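Local coordinates for acyl-coenzyme A oxidase acox-1.1 (Caenorhabditis elegans, PDB 5K3H), which catalyses the FAD-dependent desaturation of acyl-CoA thioesters by molecular oxygen, the first step of peroxisomal beta-oxidation, releasing hydrogen peroxide, at residues Gln174-His179 / Ile260-Leu265; Asn13-Ala18 / Val319-Gln324. All blocks are in the same frame, centred on the assembly; numbering follows the deposited sequence.

Overall arrangement
Following the chain from the N terminus, residues 13-18, at the start of helix 14-21, are met much later by residues 319-324, in the loop after helix 300-319; this is contact 2, closing a loop of 300 intervening residues. Contact 1 forms entirely within that span: strand 175-179 pairs with strand 258-261 after 80 residues that include 35 in strands and none in helices. One loop therefore nests in the other without crossing it. Contact 1 joins two strands of the mixed sheet in the beta domain, whereas contact 2 joins the N-terminal segment to the C-alpha1 domain. Their centres lie about 65 Å apart, on opposite sides of the chain's centre.

Contact 1 of 2, residues Gln174-His179 / Ile260-Leu265; sequences QEFVLH and IPRTNL
Phe176 and Ile260 form an antiparallel hydrogen-bonded pair: Phe176 N donates to Ile260 O at 2.8 Å, and Ile260 N returns a bond to Phe176 O at 2.9 Å. On the buried side, the side chains of both residues share one face of the sheet, with Phe176 CB 4.0 Å from Ile260 CG1. Ile260 CG1 sits between the backbone N and the carbonyl carbon (chi1 63°), and its CD1 then reaches Leu178 CD1 at 3.9 Å, the two side chains crossing at about a right angle. The Phe176 ring turns its edge to Arg262 O, 3.5 Å from CE2, and also touches Leu265 CB; Phe218 and Tyr169 add further ring contacts. This pairing joins strand 258-261 to the mixed sheet of the beta domain, where strand 175-179 also pairs with strand 166-170, with a G1 beta bulge at Gln174 and Glu175 where that pairing begins. Towards solvent the fit slackens. Arg262 N still donates to Gln174 O at 3.1 Å, but from above the carbonyl plane. Beyond it, the Gln174 and Arg262 side chains run side by side, their flat ends 25° apart; NE2 and NH1, both donors, do not bond, and Arg262 NE instead donates to Val272 O.

Contact 2 of 2, residues Asn13-Ala18 / Val319-Gln324; sequences NPDLTA and VRRQGQ
Asp15 and Arg321 meet in a two-pronged salt bridge. Arg321 NH2 donates to Asp15 OD1 at 2.9 Å, and Arg321 NE to Asp15 OD2 at 3.0 Å. Both bonds are nearly straight, with N-H...O angles above 170°. The acceptors lie close to the guanidinium plane, but the donors approach from above the carboxylate, whose plane is turned 48° from that of the guanidinium. The arginine's reach comes from a chain extended from CG to NE, and the side-on grip limits rotation of its end. Arg321 NH1 has a further partner in Glu331 O. With an alanine in place of this arginine, the Asp15 carboxylate is likely to lose its charged mate and Glu331 O this donor, weakening the tie between helix start and loop.

One shell out, a water donates to Asp15 OD2 at 2.7 Å; its approach to Val319 O is too short to be trusted, so a water bridge between the segments remains doubtful. Asn13 is the N-cap of the helix: with CG anti to N (chi1 -174°), its OD1 accepts from Asp15 N at 2.8 Å. The capping bond thus holds the backbone of the same residue whose carboxylate takes the salt bridge. Asn13 ND2, which donates to Gly634 O, also lies 3.6 Å from Val319 CB; the apolar contact proper is Leu16 CB to Val319 CG1, 4.1 Å.

Leu16 also packs on Arg315 and Ala318, so the first turn of helix 14-21 rests against the C-terminal end of helix 300-319. Beyond that end the chain turns toward the dimer interface: Arg320, an FAD-binding residue, donates to Met154 O of the second subunit, and Gln322 bonds to Gly155 and Gly157 of that subunit before the loop leads on to helix 338-367.

Contact 1 of 2, residues Gln174-His179 / Ile260-Leu265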
loop_
_atom_site.group_PDB
_atom_site.type_symbol
_atom_site.label_atom_id
_atom_site.label_comp_id
_atom_site.label_asym_id
_atom_site.label_seq_id
_atom_site.Cartn_x
_atom_site.Cartn_y
_atom_site.Cartn_z
ATOM N N GLN B 174 2.751 -11.966 50.060
ATOM C CA GLN B 174 1.720 -11.057 49.558
ATOM C C GLN B 174 2.226 -10.242 48.373
ATOM O O GLN B 174 2.178 -9.005 48.366
ATOM C CB GLN B 174 1.224 -10.138 50.664
ATOM C CG GLN B 174 0.416 -10.841 51.746
ATOM C CD GLN B 174 0.201 -9.932 52.920
ATOM O OE1 GLN B 174 0.849 -10.086 53.951
ATOM N NE2 GLN B 174 -0.683 -8.939 52.758
ATOM N N GLU B 175 2.714 -10.956 47.362
ATOM C CA GLU B 175 3.283 -10.380 46.155
ATOM C C GLU B 175 2.831 -11.181 44.949
ATOM O O GLU B 175 2.523 -12.370 45.067
ATOM C CB GLU B 175 4.805 -10.375 46.208
ATOM C CG GLU B 175 5.427 -9.319 47.078
ATOM C CD GLU B 175 6.903 -9.551 47.203
ATOM O OE1 GLU B 175 7.294 -10.695 47.526
ATOM O OE2 GLU B 175 7.679 -8.624 46.907
ATOM N N PHE B 176 2.788 -10.522 43.789
ATOM C CA PHE B 176 2.692 -11.215 42.505
ATOM C C PHE B 176 4.077 -11.378 41.898
ATOM O O PHE B 176 4.882 -10.440 41.927
ATOM C CB PHE B 176 1.754 -10.480 41.545
ATOM C CG PHE B 176 0.311 -10.626 41.925
ATOM C CD1 PHE B 176 -0.400 -11.756 41.553
ATOM C CD2 PHE B 176 -0.303 -9.682 42.720
ATOM C CE1 PHE B 176 -1.713 -11.926 41.919
ATOM C CE2 PHE B 176 -1.613 -9.839 43.099
ATOM C CZ PHE B 176 -2.328 -10.967 42.690
ATOM N N VAL B 177 4.362 -12.581 41.394
ATOM C CA VAL B 177 5.629 -12.884 40.732
ATOM C C VAL B 177 5.321 -12.931 39.239
ATOM O O VAL B 177 4.619 -13.831 38.778
ATOM C CB VAL B 177 6.222 -14.221 41.211
ATOM C CG1 VAL B 177 7.323 -14.677 40.295
ATOM C CG2 VAL B 177 6.699 -14.166 42.660
ATOM N N LEU B 178 5.817 -11.960 38.474
ATOM C CA LEU B 178 5.586 -11.911 37.034
ATOM C C LEU B 178 6.673 -12.718 36.347
ATOM O O LEU B 178 7.841 -12.663 36.751
ATOM C CB LEU B 178 5.600 -10.468 36.530
ATOM C CG LEU B 178 4.311 -9.621 36.527
ATOM C CD1 LEU B 178 3.446 -9.857 37.735
ATOM C CD2 LEU B 178 4.699 -8.143 36.488
ATOM N N HIS B 179 6.294 -13.499 35.331
ATOM C CA HIS B 179 7.314 -14.313 34.688
ATOM C C HIS B 179 7.057 -14.494 33.200
ATOM O O HIS B 179 5.918 -14.693 32.766
ATOM C CB HIS B 179 7.421 -15.686 35.349
ATOM C CG HIS B 179 8.650 -16.434 34.957
ATOM N ND1 HIS B 179 9.920 -15.947 35.183
ATOM C CD2 HIS B 179 8.808 -17.620 34.323
ATOM C CE1 HIS B 179 10.807 -16.804 34.713
ATOM N NE2 HIS B 179 10.158 -17.827 34.186
ATOM N N ILE B 260 6.014 -7.799 42.487
ATOM C CA ILE B 260 5.287 -6.553 42.736
ATOM C C ILE B 260 4.289 -6.798 43.871
ATOM O O ILE B 260 3.864 -7.953 44.091
ATOM C CB ILE B 260 4.601 -6.024 41.457
ATOM C CG1 ILE B 260 3.538 -6.995 40.941
ATOM C CG2 ILE B 260 5.619 -5.749 40.361
ATOM C CD1 ILE B 260 2.817 -6.500 39.700
ATOM N N PRO B 261 3.913 -5.762 44.632
ATOM C CA PRO B 261 2.967 -5.953 45.743
ATOM C C PRO B 261 1.616 -6.480 45.278
ATOM O O PRO B 261 1.218 -6.322 44.125
ATOM C CB PRO B 261 2.829 -4.547 46.342
ATOM C CG PRO B 261 4.074 -3.818 45.917
ATOM C CD PRO B 261 4.505 -4.410 44.619
ATOM N N ARG B 262 0.898 -7.102 46.215
ATOM C CA ARG B 262 -0.452 -7.568 45.930
ATOM C C ARG B 262 -1.323 -6.460 45.355
ATOM O O ARG B 262 -2.116 -6.694 44.431
ATOM C CB ARG B 262 -1.113 -8.116 47.199
ATOM C CG ARG B 262 -2.443 -8.808 46.917
ATOM C CD ARG B 262 -3.236 -9.171 48.137
ATOM N NE ARG B 262 -4.076 -8.083 48.634
ATOM C CZ ARG B 262 -3.745 -7.266 49.628
ATOM N NH1 ARG B 262 -2.579 -7.418 50.252
ATOM N NH2 ARG B 262 -4.588 -6.314 50.012
ATOM N N THR B 263 -1.194 -5.243 45.889
ATOM C CA THR B 263 -2.076 -4.142 45.513
ATOM C C THR B 263 -1.708 -3.496 44.179
ATOM O O THR B 263 -2.379 -2.536 43.781
ATOM C CB THR B 263 -2.082 -3.079 46.615
ATOM O OG1 THR B 263 -0.728 -2.717 46.921
ATOM C CG2 THR B 263 -2.773 -3.599 47.873
ATOM N N ASN B 264 -0.683 -4.001 43.471
ATOM C CA ASN B 264 -0.456 -3.595 42.083
ATOM C C ASN B 264 -1.385 -4.296 41.103
ATOM O O ASN B 264 -1.416 -3.898 39.938
ATOM C CB ASN B 264 0.990 -3.830 41.646
ATOM C CG ASN B 264 1.942 -2.760 42.146
ATOM O OD1 ASN B 264 1.820 -2.280 43.264
ATOM N ND2 ASN B 264 2.895 -2.379 41.308
ATOM N N LEU B 265 -2.101 -5.340 41.531
ATOM C CA LEU B 265 -3.242 -5.835 40.777
ATOM C C LEU B 265 -4.311 -4.751 40.736
ATOM O O LEU B 265 -4.735 -4.261 41.786
ATOM C CB LEU B 265 -3.804 -7.105 41.426
ATOM C CG LEU B 265 -5.189 -7.590 40.950
ATOM C CD1 LEU B 265 -5.124 -8.187 39.546
ATOM C CD2 LEU B 265 -5.836 -8.580 41.910
#

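Contact 2 of 2, residues Asn13-Ala18 / Val319-Gln324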
loop_
_atom_site.group_PDB
_atom_site.type_symbol
_atom_site.label_atom_id
_atom_site.label_comp_id
_atom_site.label_asym_id
_atom_site.label_seq_id
_atom_site.Cartn_x
_atom_site.Cartn_y
_atom_site.Cartn_z
ATOM N N ASN B 13 -1.941 29.989 -6.336
ATOM C CA ASN B 13 -1.921 29.466 -7.693
ATOM C C ASN B 13 -3.290 29.631 -8.350
ATOM O O ASN B 13 -4.276 29.078 -7.851
ATOM C CB ASN B 13 -1.543 27.986 -7.660
ATOM C CG ASN B 13 -1.361 27.395 -9.054
ATOM O OD1 ASN B 13 -1.997 27.814 -10.024
ATOM N ND2 ASN B 13 -0.482 26.411 -9.153
ATOM N N PRO B 14 -3.393 30.359 -9.461
ATOM C CA PRO B 14 -4.723 30.607 -10.040
ATOM C C PRO B 14 -5.419 29.341 -10.496
ATOM O O PRO B 14 -6.656 29.331 -10.575
ATOM C CB PRO B 14 -4.437 31.551 -11.216
ATOM C CG PRO B 14 -3.012 31.378 -11.532
ATOM C CD PRO B 14 -2.313 30.967 -10.257
ATOM N N ASP B 15 -4.676 28.278 -10.806
ATOM C CA ASP B 15 -5.320 27.012 -11.150
ATOM C C ASP B 15 -6.022 26.391 -9.949
ATOM O O ASP B 15 -7.082 25.773 -10.091
ATOM C CB ASP B 15 -4.287 26.066 -11.752
ATOM C CG ASP B 15 -4.037 26.358 -13.229
ATOM O OD1 ASP B 15 -4.941 26.962 -13.866
ATOM O OD2 ASP B 15 -2.938 26.019 -13.735
ATOM N N LEU B 16 -5.451 26.542 -8.755
ATOM C CA LEU B 16 -6.100 26.047 -7.550
ATOM C C LEU B 16 -7.216 26.988 -7.109
ATOM O O LEU B 16 -8.320 26.536 -6.773
ATOM C CB LEU B 16 -5.064 25.882 -6.442
ATOM C CG LEU B 16 -5.504 25.286 -5.119
ATOM C CD1 LEU B 16 -6.227 23.983 -5.338
ATOM C CD2 LEU B 16 -4.283 25.063 -4.262
ATOM N N THR B 17 -6.962 28.299 -7.132
ATOM C CA THR B 17 -8.022 29.265 -6.841
ATOM C C THR B 17 -9.248 29.077 -7.744
ATOM O O THR B 17 -10.383 29.157 -7.266
ATOM C CB THR B 17 -7.477 30.681 -6.952
ATOM O OG1 THR B 17 -6.420 30.830 -6.000
ATOM C CG2 THR B 17 -8.567 31.676 -6.624
ATOM N N ALA B 18 -9.048 28.817 -9.040
ATOM C CA ALA B 18 -10.182 28.589 -9.935
ATOM C C ALA B 18 -11.062 27.439 -9.448
ATOM O O ALA B 18 -12.295 27.501 -9.558
ATOM C CB ALA B 18 -9.693 28.298 -11.354
ATOM N N VAL B 319 -3.448 21.721 -9.824
ATOM C CA VAL B 319 -2.309 22.492 -10.311
ATOM C C VAL B 319 -1.498 21.754 -11.383
ATOM O O VAL B 319 -0.779 22.403 -12.158
ATOM C CB VAL B 319 -1.420 22.893 -9.115
ATOM C CG1 VAL B 319 -2.277 23.367 -7.968
ATOM C CG2 VAL B 319 -0.521 21.764 -8.662
ATOM N N ARG B 320 -1.610 20.425 -11.463
ATOM C CA ARG B 320 -0.882 19.615 -12.437
ATOM C C ARG B 320 -1.623 19.578 -13.774
ATOM O O ARG B 320 -2.745 19.083 -13.841
ATOM C CB ARG B 320 -0.706 18.204 -11.886
ATOM C CG ARG B 320 -0.038 17.207 -12.817
ATOM C CD ARG B 320 1.317 17.722 -13.253
ATOM N NE ARG B 320 2.101 16.647 -13.837
ATOM C CZ ARG B 320 3.430 16.608 -13.890
ATOM N NH1 ARG B 320 4.164 17.607 -13.390
ATOM N NH2 ARG B 320 4.016 15.544 -14.432
ATOM N N ARG B 321 -0.996 20.079 -14.836
ATOM C CA ARG B 321 -1.542 20.019 -16.189
ATOM C C ARG B 321 -0.772 18.975 -16.994
ATOM O O ARG B 321 0.460 19.005 -17.023
ATOM C CB ARG B 321 -1.468 21.398 -16.853
ATOM C CG ARG B 321 -2.561 22.358 -16.353
ATOM C CD ARG B 321 -2.399 23.753 -16.861
ATOM N NE ARG B 321 -3.428 24.663 -16.347
ATOM C CZ ARG B 321 -4.614 24.839 -16.932
ATOM N NH1 ARG B 321 -4.895 24.156 -18.038
ATOM N NH2 ARG B 321 -5.506 25.689 -16.438
ATOM N N GLN B 322 -1.481 18.052 -17.646
ATOM C CA GLN B 322 -0.787 16.929 -18.290
ATOM C C GLN B 322 -1.710 16.274 -19.295
ATOM O O GLN B 322 -2.799 15.823 -18.930
ATOM C CB GLN B 322 -0.306 15.895 -17.254
ATOM C CG GLN B 322 0.784 14.908 -17.740
ATOM C CD GLN B 322 2.211 15.511 -17.818
ATOM O OE1 GLN B 322 3.176 14.811 -18.179
ATOM N NE2 GLN B 322 2.347 16.801 -17.482
ATOM N N GLY B 323 -1.292 16.241 -20.553
ATOM C CA GLY B 323 -2.095 15.638 -21.587
ATOM C C GLY B 323 -3.185 16.582 -22.057
ATOM O O GLY B 323 -3.463 17.633 -21.467
ATOM N N GLN B 324 -3.788 16.209 -23.176
ATOM C CA GLN B 324 -4.844 16.994 -23.781
ATOM C C GLN B 324 -6.126 16.191 -23.822
ATOM O O GLN B 324 -6.108 14.960 -23.952
ATOM C CB GLN B 324 -4.475 17.446 -25.181
ATOM C CG GLN B 324 -3.603 18.659 -25.182
ATOM C CD GLN B 324 -3.080 18.934 -26.547
ATOM O OE1 GLN B 324 -2.312 18.128 -27.078
ATOM N NE2 GLN B 324 -3.460 20.066 -27.132
HETATM O O HOH W 1 -1.008 24.797 -12.212
#